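Local coordinates for peptidoglycan-N-acetylmuramic acid deacetylase PdaA (Bacillus subtilis, PDB 1NY1), which removes the acetyl group from N-acetylmuramic acid residues of peptidoglycan, leading to muramic delta-lactam in the spore cortex, and is required for germination, at residues Q17-A21 with Y36-T40; L28-A34 with E148-K152; I88-S92 with V127-K133. All blocks are in the same frame, centred on the assembly; numbering follows the deposited sequence.

In the fold
Contacts 1 and 2 are neighbours and share helix 23-31. Contact 1 joins the loops before and after this helix. Contact 2 packs the end of the helix on helix 148-156. Their centres are 17 Å apart, and they touch where Tyr36 CE1 packs 3.5 Å from Ile29 CD1. Their segments alternate along the chain. Contact 3 joins helices 85-93 and 113-131 and is nested in the long loop closed by contact 2. Its centre lies 31 Å from contact 1, across the centre of the chain, and 28 Å from contact 2. Contacts 1 and 2 thus join helix 23-31 and its flanking loops to each other and to helix 148-156, while contact 3 packs two other helices together.

Contact 1 (Q17-A21 with Y36-T40); sequences QPPDA and YLGNT
Tyr36 reaches across to the backbone of Asp20 and Ala21 and meets it with its hydroxyl end. Ala21 N donates to Tyr36 OH over 3.0 Å, and the N-H points almost straight at the oxygen (176°). Pro19 O and Asp20 CA lie at the edge of the ring, near its plane. Ala21 CB packs 4.0 Å from Tyr36 CZ. The Asp20 carboxylate is turned nearly perpendicular to the ring, with the planes 80° apart. Asp20 OD1 accepts from Gly22 N. Chi1 of Tyr36 (57°) sets CG between the backbone N and the carbonyl carbon, and from there the ring extends toward segment 17-21. The hydroxyl has a second partner in Asn26 OD1, while Asn26 ND2 binds Asp20 OD2. Tyrosine, aspartate and asparagine therefore form one polar network. A phenylalanine here would probably leave Ala21 N without this acceptor and Asn26 OD1 without its hydroxyl mate.

Further along, mostly carbon atoms meet. Leu37 CD1 lies 3.7 Å from Pro19 O and also approaches the Pro18 ring. Pro18 CG meets the methyl Thr40 CG2 at 4.0 Å. The two side chains cross at a slant. The segments run in roughly opposite directions, and neither has regular structure.

Segment 17-21 leads into helix 23-31, and segment 36-40 leads from that helix to strand 44-51. Trp8, just after strand 6-7, meets the Tyr36 ring at an incline. Pro19 and Leu37 both touch His191, and Gly38 hydrogen-bonds through its backbone to Gly193, beside strand 194-198.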
loop_
_atom_site.group_PDB
_atom_site.type_symbol
_atom_site.label_atom_id
_atom_site.label_comp_id
_atom_site.label_asym_id
_atom_site.label_seq_id
_atom_site.Cartn_x
_atom_site.Cartn_y
_atom_site.Cartn_z
ATOM N N GLN A 17 14.646 -4.086 -13.029
ATOM C CA GLN A 17 14.090 -3.060 -13.892
ATOM C C GLN A 17 12.621 -2.890 -13.544
ATOM O O GLN A 17 11.937 -3.853 -13.210
ATOM C CB GLN A 17 14.236 -3.459 -15.362
ATOM C CG GLN A 17 15.670 -3.467 -15.862
ATOM C CD GLN A 17 16.390 -2.159 -15.580
ATOM O OE1 GLN A 17 15.839 -1.080 -15.782
ATOM N NE2 GLN A 17 17.635 -2.253 -15.126
ATOM N N PRO A 18 12.121 -1.653 -13.598
ATOM C CA PRO A 18 10.713 -1.405 -13.283
ATOM C C PRO A 18 9.804 -2.220 -14.198
ATOM O O PRO A 18 10.038 -2.301 -15.401
ATOM C CB PRO A 18 10.570 0.095 -13.527
ATOM C CG PRO A 18 11.929 0.622 -13.177
ATOM C CD PRO A 18 12.844 -0.391 -13.826
ATOM N N PRO A 19 8.770 -2.859 -13.633
ATOM C CA PRO A 19 7.847 -3.652 -14.447
ATOM C C PRO A 19 6.888 -2.702 -15.158
ATOM O O PRO A 19 6.849 -1.512 -14.840
ATOM C CB PRO A 19 7.146 -4.525 -13.410
ATOM C CG PRO A 19 7.080 -3.616 -12.217
ATOM C CD PRO A 19 8.464 -3.002 -12.197
ATOM N N ASP A 20 6.132 -3.216 -16.122
ATOM C CA ASP A 20 5.173 -2.394 -16.852
ATOM C C ASP A 20 3.867 -3.153 -17.024
ATOM O O ASP A 20 3.859 -4.298 -17.479
ATOM C CB ASP A 20 5.736 -2.000 -18.220
ATOM C CG ASP A 20 4.813 -1.061 -18.981
ATOM O OD1 ASP A 20 3.845 -1.539 -19.599
ATOM O OD2 ASP A 20 5.049 0.160 -18.943
ATOM N N ALA A 21 2.762 -2.511 -16.655
ATOM C CA ALA A 21 1.444 -3.134 -16.742
ATOM C C ALA A 21 0.824 -3.103 -18.139
ATOM O O ALA A 21 -0.284 -3.602 -18.340
ATOM C CB ALA A 21 0.497 -2.475 -15.742
ATOM N N TYR A 36 1.397 3.116 -9.942
ATOM C CA TYR A 36 1.916 1.905 -9.314
ATOM C C TYR A 36 3.424 1.993 -9.141
ATOM O O TYR A 36 4.050 1.094 -8.584
ATOM C CB TYR A 36 1.557 0.665 -10.130
ATOM C CG TYR A 36 2.028 0.653 -11.570
ATOM C CD1 TYR A 36 1.300 1.302 -12.564
ATOM C CD2 TYR A 36 3.145 -0.090 -11.949
ATOM C CE1 TYR A 36 1.662 1.201 -13.907
ATOM C CE2 TYR A 36 3.521 -0.200 -13.291
ATOM C CZ TYR A 36 2.772 0.442 -14.262
ATOM O OH TYR A 36 3.107 0.299 -15.587
ATOM N N LEU A 37 3.993 3.095 -9.619
ATOM C CA LEU A 37 5.421 3.349 -9.509
ATOM C C LEU A 37 5.663 4.798 -9.111
ATOM O O LEU A 37 4.833 5.671 -9.368
ATOM C CB LEU A 37 6.124 3.081 -10.843
ATOM C CG LEU A 37 6.320 1.629 -11.283
ATOM C CD1 LEU A 37 6.661 1.587 -12.766
ATOM C CD2 LEU A 37 7.421 0.981 -10.455
ATOM N N GLY A 38 6.817 5.038 -8.492
ATOM C CA GLY A 38 7.200 6.377 -8.089
ATOM C C GLY A 38 8.226 6.863 -9.096
ATOM O O GLY A 38 8.095 6.585 -10.289
ATOM N N ASN A 39 9.256 7.566 -8.629
ATOM C CA ASN A 39 10.292 8.083 -9.524
ATOM C C ASN A 39 11.302 6.998 -9.906
ATOM O O ASN A 39 12.185 6.654 -9.122
ATOM C CB ASN A 39 11.027 9.250 -8.858
ATOM C CG ASN A 39 11.943 9.992 -9.821
ATOM O OD1 ASN A 39 12.215 9.527 -10.930
ATOM N ND2 ASN A 39 12.431 11.152 -9.392
ATOM N N THR A 40 11.176 6.475 -11.121
ATOM C CA THR A 40 12.067 5.422 -11.600
ATOM C C THR A 40 13.436 5.932 -12.047
ATOM O O THR A 40 14.268 5.154 -12.506
ATOM C CB THR A 40 11.426 4.657 -12.773
ATOM O OG1 THR A 40 11.232 5.551 -13.875
ATOM C CG2 THR A 40 10.074 4.080 -12.353
#

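Contact 2 (L28-A34 with E148-K152); sequences LIEKYDA and EYVLK
A single oxygen, Glu148 OE2, takes bonds from two successive residues, Lys31 and Tyr32. Tyr32 OH donates to the anti lone pair of Glu148 OE2 over 2.7 Å. The ammonium Lys31 NZ approaches Glu148 OE2 from the syn side at 3.1 Å, 25° out of the carboxylate plane, and makes a salt bridge. The ring and carboxylate planes stand 79° apart. Two donors on one oxygen should hold the carboxylate against turning. Glu148 also opens its helix, whose positive end would probably favour the ionised acid. With CG anti to the backbone N (chi1 177°), the extended chain brings Glu148 OE2 to the edge of the Tyr32 ring, in its plane.

The Tyr32 ring lies against the backbone of helix 148-156. Glu148 O and Lys152 N sit over one face, both displaced toward the rim, and Lys31 CG lies over the opposite face. Leu28 CD2 is also at the edge, in the ring plane.

Tyr32 follows directly on the last turn of helix 23-31, which ends in a Schellman motif. Asp33, with positive phi, is the C-prime residue. Ala34 N bonds to Ile29 O, and Asp33 N to Glu30 O. Ile29 O also accepts from Tyr32 N, which comes from the other face of the carbonyl plane.

Leu151 supplies the apolar part of the contact. Its CB makes an off-centre CH-pi contact, 4.2 Å from the Tyr32 ring centroid. Leu151 CD1 meets Leu28 CD2 at 4.3 Å, and Leu151 CD2 lies equally far from Ala34 CB. Both Leu151 and Ala34 touch Thr161 of strand 160-161.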
loop_
_atom_site.group_PDB
_atom_site.type_symbol
_atom_site.label_atom_id
_atom_site.label_comp_id
_atom_site.label_asym_id
_atom_site.label_seq_id
_atom_site.Cartn_x
_atom_site.Cartn_y
_atom_site.Cartn_z
ATOM N N LEU A 28 -5.268 3.876 -18.692
ATOM C CA LEU A 28 -6.412 3.942 -17.795
ATOM C C LEU A 28 -6.076 4.614 -16.472
ATOM O O LEU A 28 -6.739 5.567 -16.063
ATOM C CB LEU A 28 -6.953 2.541 -17.511
ATOM C CG LEU A 28 -8.470 2.360 -17.606
ATOM C CD1 LEU A 28 -8.869 1.127 -16.813
ATOM C CD2 LEU A 28 -9.194 3.590 -17.061
ATOM N N ILE A 29 -5.047 4.113 -15.801
ATOM C CA ILE A 29 -4.654 4.670 -14.513
ATOM C C ILE A 29 -4.252 6.140 -14.604
ATOM O O ILE A 29 -4.620 6.941 -13.746
ATOM C CB ILE A 29 -3.489 3.873 -13.890
ATOM C CG1 ILE A 29 -2.282 3.899 -14.822
ATOM C CG2 ILE A 29 -3.930 2.444 -13.623
ATOM C CD1 ILE A 29 -1.020 3.369 -14.185
ATOM N N GLU A 30 -3.501 6.493 -15.643
ATOM C CA GLU A 30 -3.064 7.874 -15.818
ATOM C C GLU A 30 -4.235 8.812 -16.083
ATOM O O GLU A 30 -4.196 9.986 -15.710
ATOM C CB GLU A 30 -2.046 7.969 -16.959
ATOM C CG GLU A 30 -0.704 7.326 -16.630
ATOM C CD GLU A 30 -0.035 7.961 -15.419
ATOM O OE1 GLU A 30 0.272 9.174 -15.478
ATOM O OE2 GLU A 30 0.178 7.249 -14.410
ATOM N N LYS A 31 -5.275 8.299 -16.728
ATOM C CA LYS A 31 -6.449 9.117 -17.011
ATOM C C LYS A 31 -7.112 9.511 -15.697
ATOM O O LYS A 31 -7.860 10.487 -15.633
ATOM C CB LYS A 31 -7.454 8.341 -17.867
ATOM C CG LYS A 31 -8.695 9.152 -18.223
ATOM C CD LYS A 31 -9.804 8.292 -18.809
ATOM C CE LYS A 31 -9.371 7.570 -20.073
ATOM N NZ LYS A 31 -10.521 6.823 -20.672
ATOM N N TYR A 32 -6.829 8.747 -14.646
ATOM C CA TYR A 32 -7.410 9.009 -13.335
ATOM C C TYR A 32 -6.357 9.273 -12.261
ATOM O O TYR A 32 -6.636 9.177 -11.070
ATOM C CB TYR A 32 -8.310 7.835 -12.937
ATOM C CG TYR A 32 -9.520 7.700 -13.839
ATOM C CD1 TYR A 32 -10.592 8.584 -13.735
ATOM C CD2 TYR A 32 -9.560 6.732 -14.845
ATOM C CE1 TYR A 32 -11.675 8.515 -14.611
ATOM C CE2 TYR A 32 -10.637 6.654 -15.729
ATOM C CZ TYR A 32 -11.689 7.550 -15.608
ATOM O OH TYR A 32 -12.746 7.496 -16.488
ATOM N N ASP A 33 -5.148 9.613 -12.696
ATOM C CA ASP A 33 -4.045 9.918 -11.784
ATOM C C ASP A 33 -3.577 8.779 -10.882
ATOM O O ASP A 33 -2.788 9.008 -9.967
ATOM C CB ASP A 33 -4.403 11.117 -10.900
ATOM C CG ASP A 33 -4.630 12.380 -11.699
ATOM O OD1 ASP A 33 -3.768 12.709 -12.544
ATOM O OD2 ASP A 33 -5.663 13.045 -11.475
ATOM N N ALA A 34 -4.055 7.564 -11.122
ATOM C CA ALA A 34 -3.636 6.431 -10.303
ATOM C C ALA A 34 -2.222 6.040 -10.726
ATOM O O ALA A 34 -1.812 6.328 -11.848
ATOM C CB ALA A 34 -4.588 5.259 -10.500
ATOM N N GLU A 148 -12.935 1.376 -14.522
ATOM C CA GLU A 148 -12.890 2.792 -14.834
ATOM C C GLU A 148 -13.922 3.509 -13.964
ATOM O O GLU A 148 -13.675 4.610 -13.473
ATOM C CB GLU A 148 -13.169 3.012 -16.318
ATOM C CG GLU A 148 -13.211 4.468 -16.727
ATOM C CD GLU A 148 -12.854 4.664 -18.182
ATOM O OE1 GLU A 148 -12.895 3.671 -18.939
ATOM O OE2 GLU A 148 -12.538 5.810 -18.567
ATOM N N TYR A 149 -15.071 2.869 -13.757
ATOM C CA TYR A 149 -16.132 3.432 -12.927
ATOM C C TYR A 149 -15.641 3.686 -11.500
ATOM O O TYR A 149 -15.921 4.733 -10.918
ATOM C CB TYR A 149 -17.332 2.482 -12.888
ATOM C CG TYR A 149 -18.246 2.677 -11.693
ATOM C CD1 TYR A 149 -19.071 3.797 -11.588
ATOM C CD2 TYR A 149 -18.266 1.749 -10.655
ATOM C CE1 TYR A 149 -19.894 3.983 -10.473
ATOM C CE2 TYR A 149 -19.080 1.926 -9.540
ATOM C CZ TYR A 149 -19.890 3.042 -9.455
ATOM O OH TYR A 149 -20.692 3.212 -8.351
ATOM N N VAL A 150 -14.923 2.715 -10.942
ATOM C CA VAL A 150 -14.395 2.832 -9.586
ATOM C C VAL A 150 -13.338 3.929 -9.507
ATOM O O VAL A 150 -13.289 4.686 -8.536
ATOM C CB VAL A 150 -13.758 1.505 -9.111
ATOM C CG1 VAL A 150 -13.109 1.695 -7.742
ATOM C CG2 VAL A 150 -14.822 0.416 -9.037
ATOM N N LEU A 151 -12.487 4.005 -10.527
ATOM C CA LEU A 151 -11.436 5.016 -10.563
ATOM C C LEU A 151 -12.032 6.410 -10.713
ATOM O O LEU A 151 -11.586 7.359 -10.071
ATOM C CB LEU A 151 -10.468 4.747 -11.719
ATOM C CG LEU A 151 -9.512 3.567 -11.568
ATOM C CD1 LEU A 151 -8.635 3.459 -12.807
ATOM C CD2 LEU A 151 -8.653 3.762 -10.321
ATOM N N LYS A 152 -13.047 6.523 -11.565
ATOM C CA LYS A 152 -13.703 7.798 -11.803
ATOM C C LYS A 152 -14.407 8.294 -10.544
ATOM O O LYS A 152 -14.264 9.454 -10.155
ATOM C CB LYS A 152 -14.716 7.654 -12.941
ATOM C CG LYS A 152 -15.383 8.952 -13.344
ATOM C CD LYS A 152 -16.552 8.696 -14.282
ATOM C CE LYS A 152 -17.246 9.995 -14.661
ATOM N NZ LYS A 152 -16.347 10.886 -15.447
#

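Contact 3 (I88-S92 with V127-K133); sequences IKRMS and VYKITGK
The flat carbonyl of Ile130 receives the ammonium of Lys89, which stands somewhat off its plane. The bond from Lys89 NZ to Ile130 O measures 3.0 Å, with the donor tilted 24° from the carbonyl plane. The aromatic ring of Tyr128 turns to its own helix end instead: Gly132 CA sits 3.8 Å above the plane of that ring, over its centre. Lys89 gets to the carbonyl by bending at chi2 and chi3. Its chain folds over Ile130 on the way, and Lys89 CE packs 3.8 Å from Ile130 CG2.

The segments 88-92 and 127-131 of helices 85-93 and 113-131 cross at -71°, with axes 9.7 Å apart at closest approach. Both belong to the NodB homology region, the catalytic fold of this deacetylase family. Helix 113-131 ends at this crossing. Gly132 leaves helical geometry with positive phi, and Thr131 OG1 accepts from Lys133 N to form an ST turn.

Ile88, Ile130, Val127 and Thr131 meet mainly through methyl groups. Ile88 CG2 lies 3.8 Å from Thr131 CG2 and also approaches Ile130 CG2 and Val127 CG1. The Ile88 and Ile130 side chains cross at about a right angle. One turn on, Ser92 CB meets Thr131 CG2 at 3.5 Å. With Thr131 OG1 between the backbone N and the carbonyl carbon (chi1 68°), its methyl is left to face helix 85-93. Lys133 CD lies alongside Ser92 OG at 3.8 Å.

Ile88 and Val127 both rest on Ile98 of strand 97-100. The side chain of Val127 is about 10 Å from that of His101, which is assigned to the divalent-metal site.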
loop_
_atom_site.group_PDB
_atom_site.type_symbol
_atom_site.label_atom_id
_atom_site.label_comp_id
_atom_site.label_asym_id
_atom_site.label_seq_id
_atom_site.Cartn_x
_atom_site.Cartn_y
_atom_site.Cartn_z
ATOM N N ILE A 88 -3.277 1.956 15.302
ATOM C CA ILE A 88 -3.600 3.072 14.423
ATOM C C ILE A 88 -2.993 4.337 15.009
ATOM O O ILE A 88 -2.458 5.179 14.288
ATOM C CB ILE A 88 -5.128 3.277 14.310
ATOM C CG1 ILE A 88 -5.758 2.120 13.527
ATOM C CG2 ILE A 88 -5.423 4.631 13.672
ATOM C CD1 ILE A 88 -5.254 1.982 12.090
ATOM N N LYS A 89 -3.084 4.460 16.329
ATOM C CA LYS A 89 -2.547 5.621 17.026
ATOM C C LYS A 89 -1.025 5.664 16.859
ATOM O O LYS A 89 -0.444 6.734 16.667
ATOM C CB LYS A 89 -2.918 5.554 18.513
ATOM C CG LYS A 89 -2.773 6.876 19.260
ATOM C CD LYS A 89 -4.128 7.550 19.489
ATOM C CE LYS A 89 -4.985 6.767 20.484
ATOM N NZ LYS A 89 -6.295 7.434 20.756
ATOM N N ARG A 90 -0.378 4.501 16.926
ATOM C CA ARG A 90 1.072 4.442 16.760
ATOM C C ARG A 90 1.473 4.891 15.363
ATOM O O ARG A 90 2.424 5.653 15.193
ATOM C CB ARG A 90 1.614 3.028 16.974
ATOM C CG ARG A 90 1.859 2.632 18.412
ATOM C CD ARG A 90 2.810 1.445 18.464
ATOM N NE ARG A 90 4.148 1.787 17.980
ATOM C CZ ARG A 90 5.141 0.910 17.846
ATOM N NH1 ARG A 90 4.948 -0.364 18.157
ATOM N NH2 ARG A 90 6.329 1.303 17.403
HETATM N N MSE A 91 0.752 4.404 14.360
HETATM C CA MSE A 91 1.058 4.761 12.983
HETATM C C MSE A 91 1.028 6.275 12.853
HETATM O O MSE A 91 1.935 6.883 12.284
HETATM C CB MSE A 91 0.033 4.138 12.034
HETATM C CG MSE A 91 -0.001 2.618 12.093
HETATM SE SE MSE A 91 -1.396 1.823 11.040
HETATM C CE MSE A 91 -0.877 -0.021 11.194
ATOM N N SER A 92 -0.019 6.884 13.399
ATOM C CA SER A 92 -0.176 8.331 13.335
ATOM C C SER A 92 0.903 9.082 14.117
ATOM O O SER A 92 1.524 10.007 13.595
ATOM C CB SER A 92 -1.562 8.728 13.859
ATOM O OG SER A 92 -1.755 10.128 13.766
ATOM N N VAL A 127 -10.804 6.499 11.981
ATOM C CA VAL A 127 -9.402 6.851 12.171
ATOM C C VAL A 127 -9.319 8.197 12.896
ATOM O O VAL A 127 -8.525 8.361 13.821
ATOM C CB VAL A 127 -8.651 6.951 10.817
ATOM C CG1 VAL A 127 -7.235 7.486 11.036
ATOM C CG2 VAL A 127 -8.589 5.584 10.159
ATOM N N TYR A 128 -10.150 9.151 12.485
ATOM C CA TYR A 128 -10.137 10.472 13.107
ATOM C C TYR A 128 -10.520 10.424 14.581
ATOM O O TYR A 128 -9.945 11.139 15.402
ATOM C CB TYR A 128 -11.069 11.432 12.363
ATOM C CG TYR A 128 -10.977 12.857 12.865
ATOM C CD1 TYR A 128 -11.740 13.291 13.954
ATOM C CD2 TYR A 128 -10.098 13.766 12.273
ATOM C CE1 TYR A 128 -11.630 14.598 14.438
ATOM C CE2 TYR A 128 -9.978 15.071 12.751
ATOM C CZ TYR A 128 -10.747 15.478 13.831
ATOM O OH TYR A 128 -10.641 16.772 14.295
ATOM N N LYS A 129 -11.498 9.588 14.912
ATOM C CA LYS A 129 -11.945 9.436 16.292
ATOM C C LYS A 129 -10.769 9.010 17.161
ATOM O O LYS A 129 -10.693 9.338 18.345
ATOM C CB LYS A 129 -13.038 8.368 16.372
ATOM C CG LYS A 129 -13.505 8.052 17.785
ATOM C CD LYS A 129 -14.417 6.839 17.815
ATOM C CE LYS A 129 -14.900 6.553 19.231
ATOM N NZ LYS A 129 -15.764 5.334 19.305
ATOM N N ILE A 130 -9.847 8.272 16.556
ATOM C CA ILE A 130 -8.680 7.773 17.269
ATOM C C ILE A 130 -7.490 8.728 17.273
ATOM O O ILE A 130 -6.899 8.994 18.320
ATOM C CB ILE A 130 -8.208 6.431 16.661
ATOM C CG1 ILE A 130 -9.313 5.378 16.807
ATOM C CG2 ILE A 130 -6.921 5.977 17.336
ATOM C CD1 ILE A 130 -9.044 4.091 16.054
ATOM N N THR A 131 -7.148 9.238 16.097
ATOM C CA THR A 131 -5.996 10.119 15.933
ATOM C C THR A 131 -6.284 11.616 15.962
ATOM O O THR A 131 -5.394 12.415 16.250
ATOM C CB THR A 131 -5.299 9.833 14.606
ATOM O OG1 THR A 131 -6.157 10.235 13.534
ATOM C CG2 THR A 131 -5.005 8.349 14.471
ATOM N N GLY A 132 -7.516 11.995 15.642
ATOM C CA GLY A 132 -7.856 13.403 15.616
ATOM C C GLY A 132 -7.197 14.039 14.407
ATOM O O GLY A 132 -7.135 15.264 14.287
ATOM N N LYS A 133 -6.703 13.199 13.502
ATOM C CA LYS A 133 -6.039 13.685 12.302
ATOM C C LYS A 133 -6.561 12.986 11.056
ATOM O O LYS A 133 -7.322 12.020 11.141
ATOM C CB LYS A 133 -4.527 13.468 12.422
ATOM C CG LYS A 133 -3.918 14.131 13.651
ATOM C CD LYS A 133 -2.426 13.853 13.768
ATOM C CE LYS A 133 -1.851 14.413 15.068
ATOM N NZ LYS A 133 -2.007 15.896 15.186
#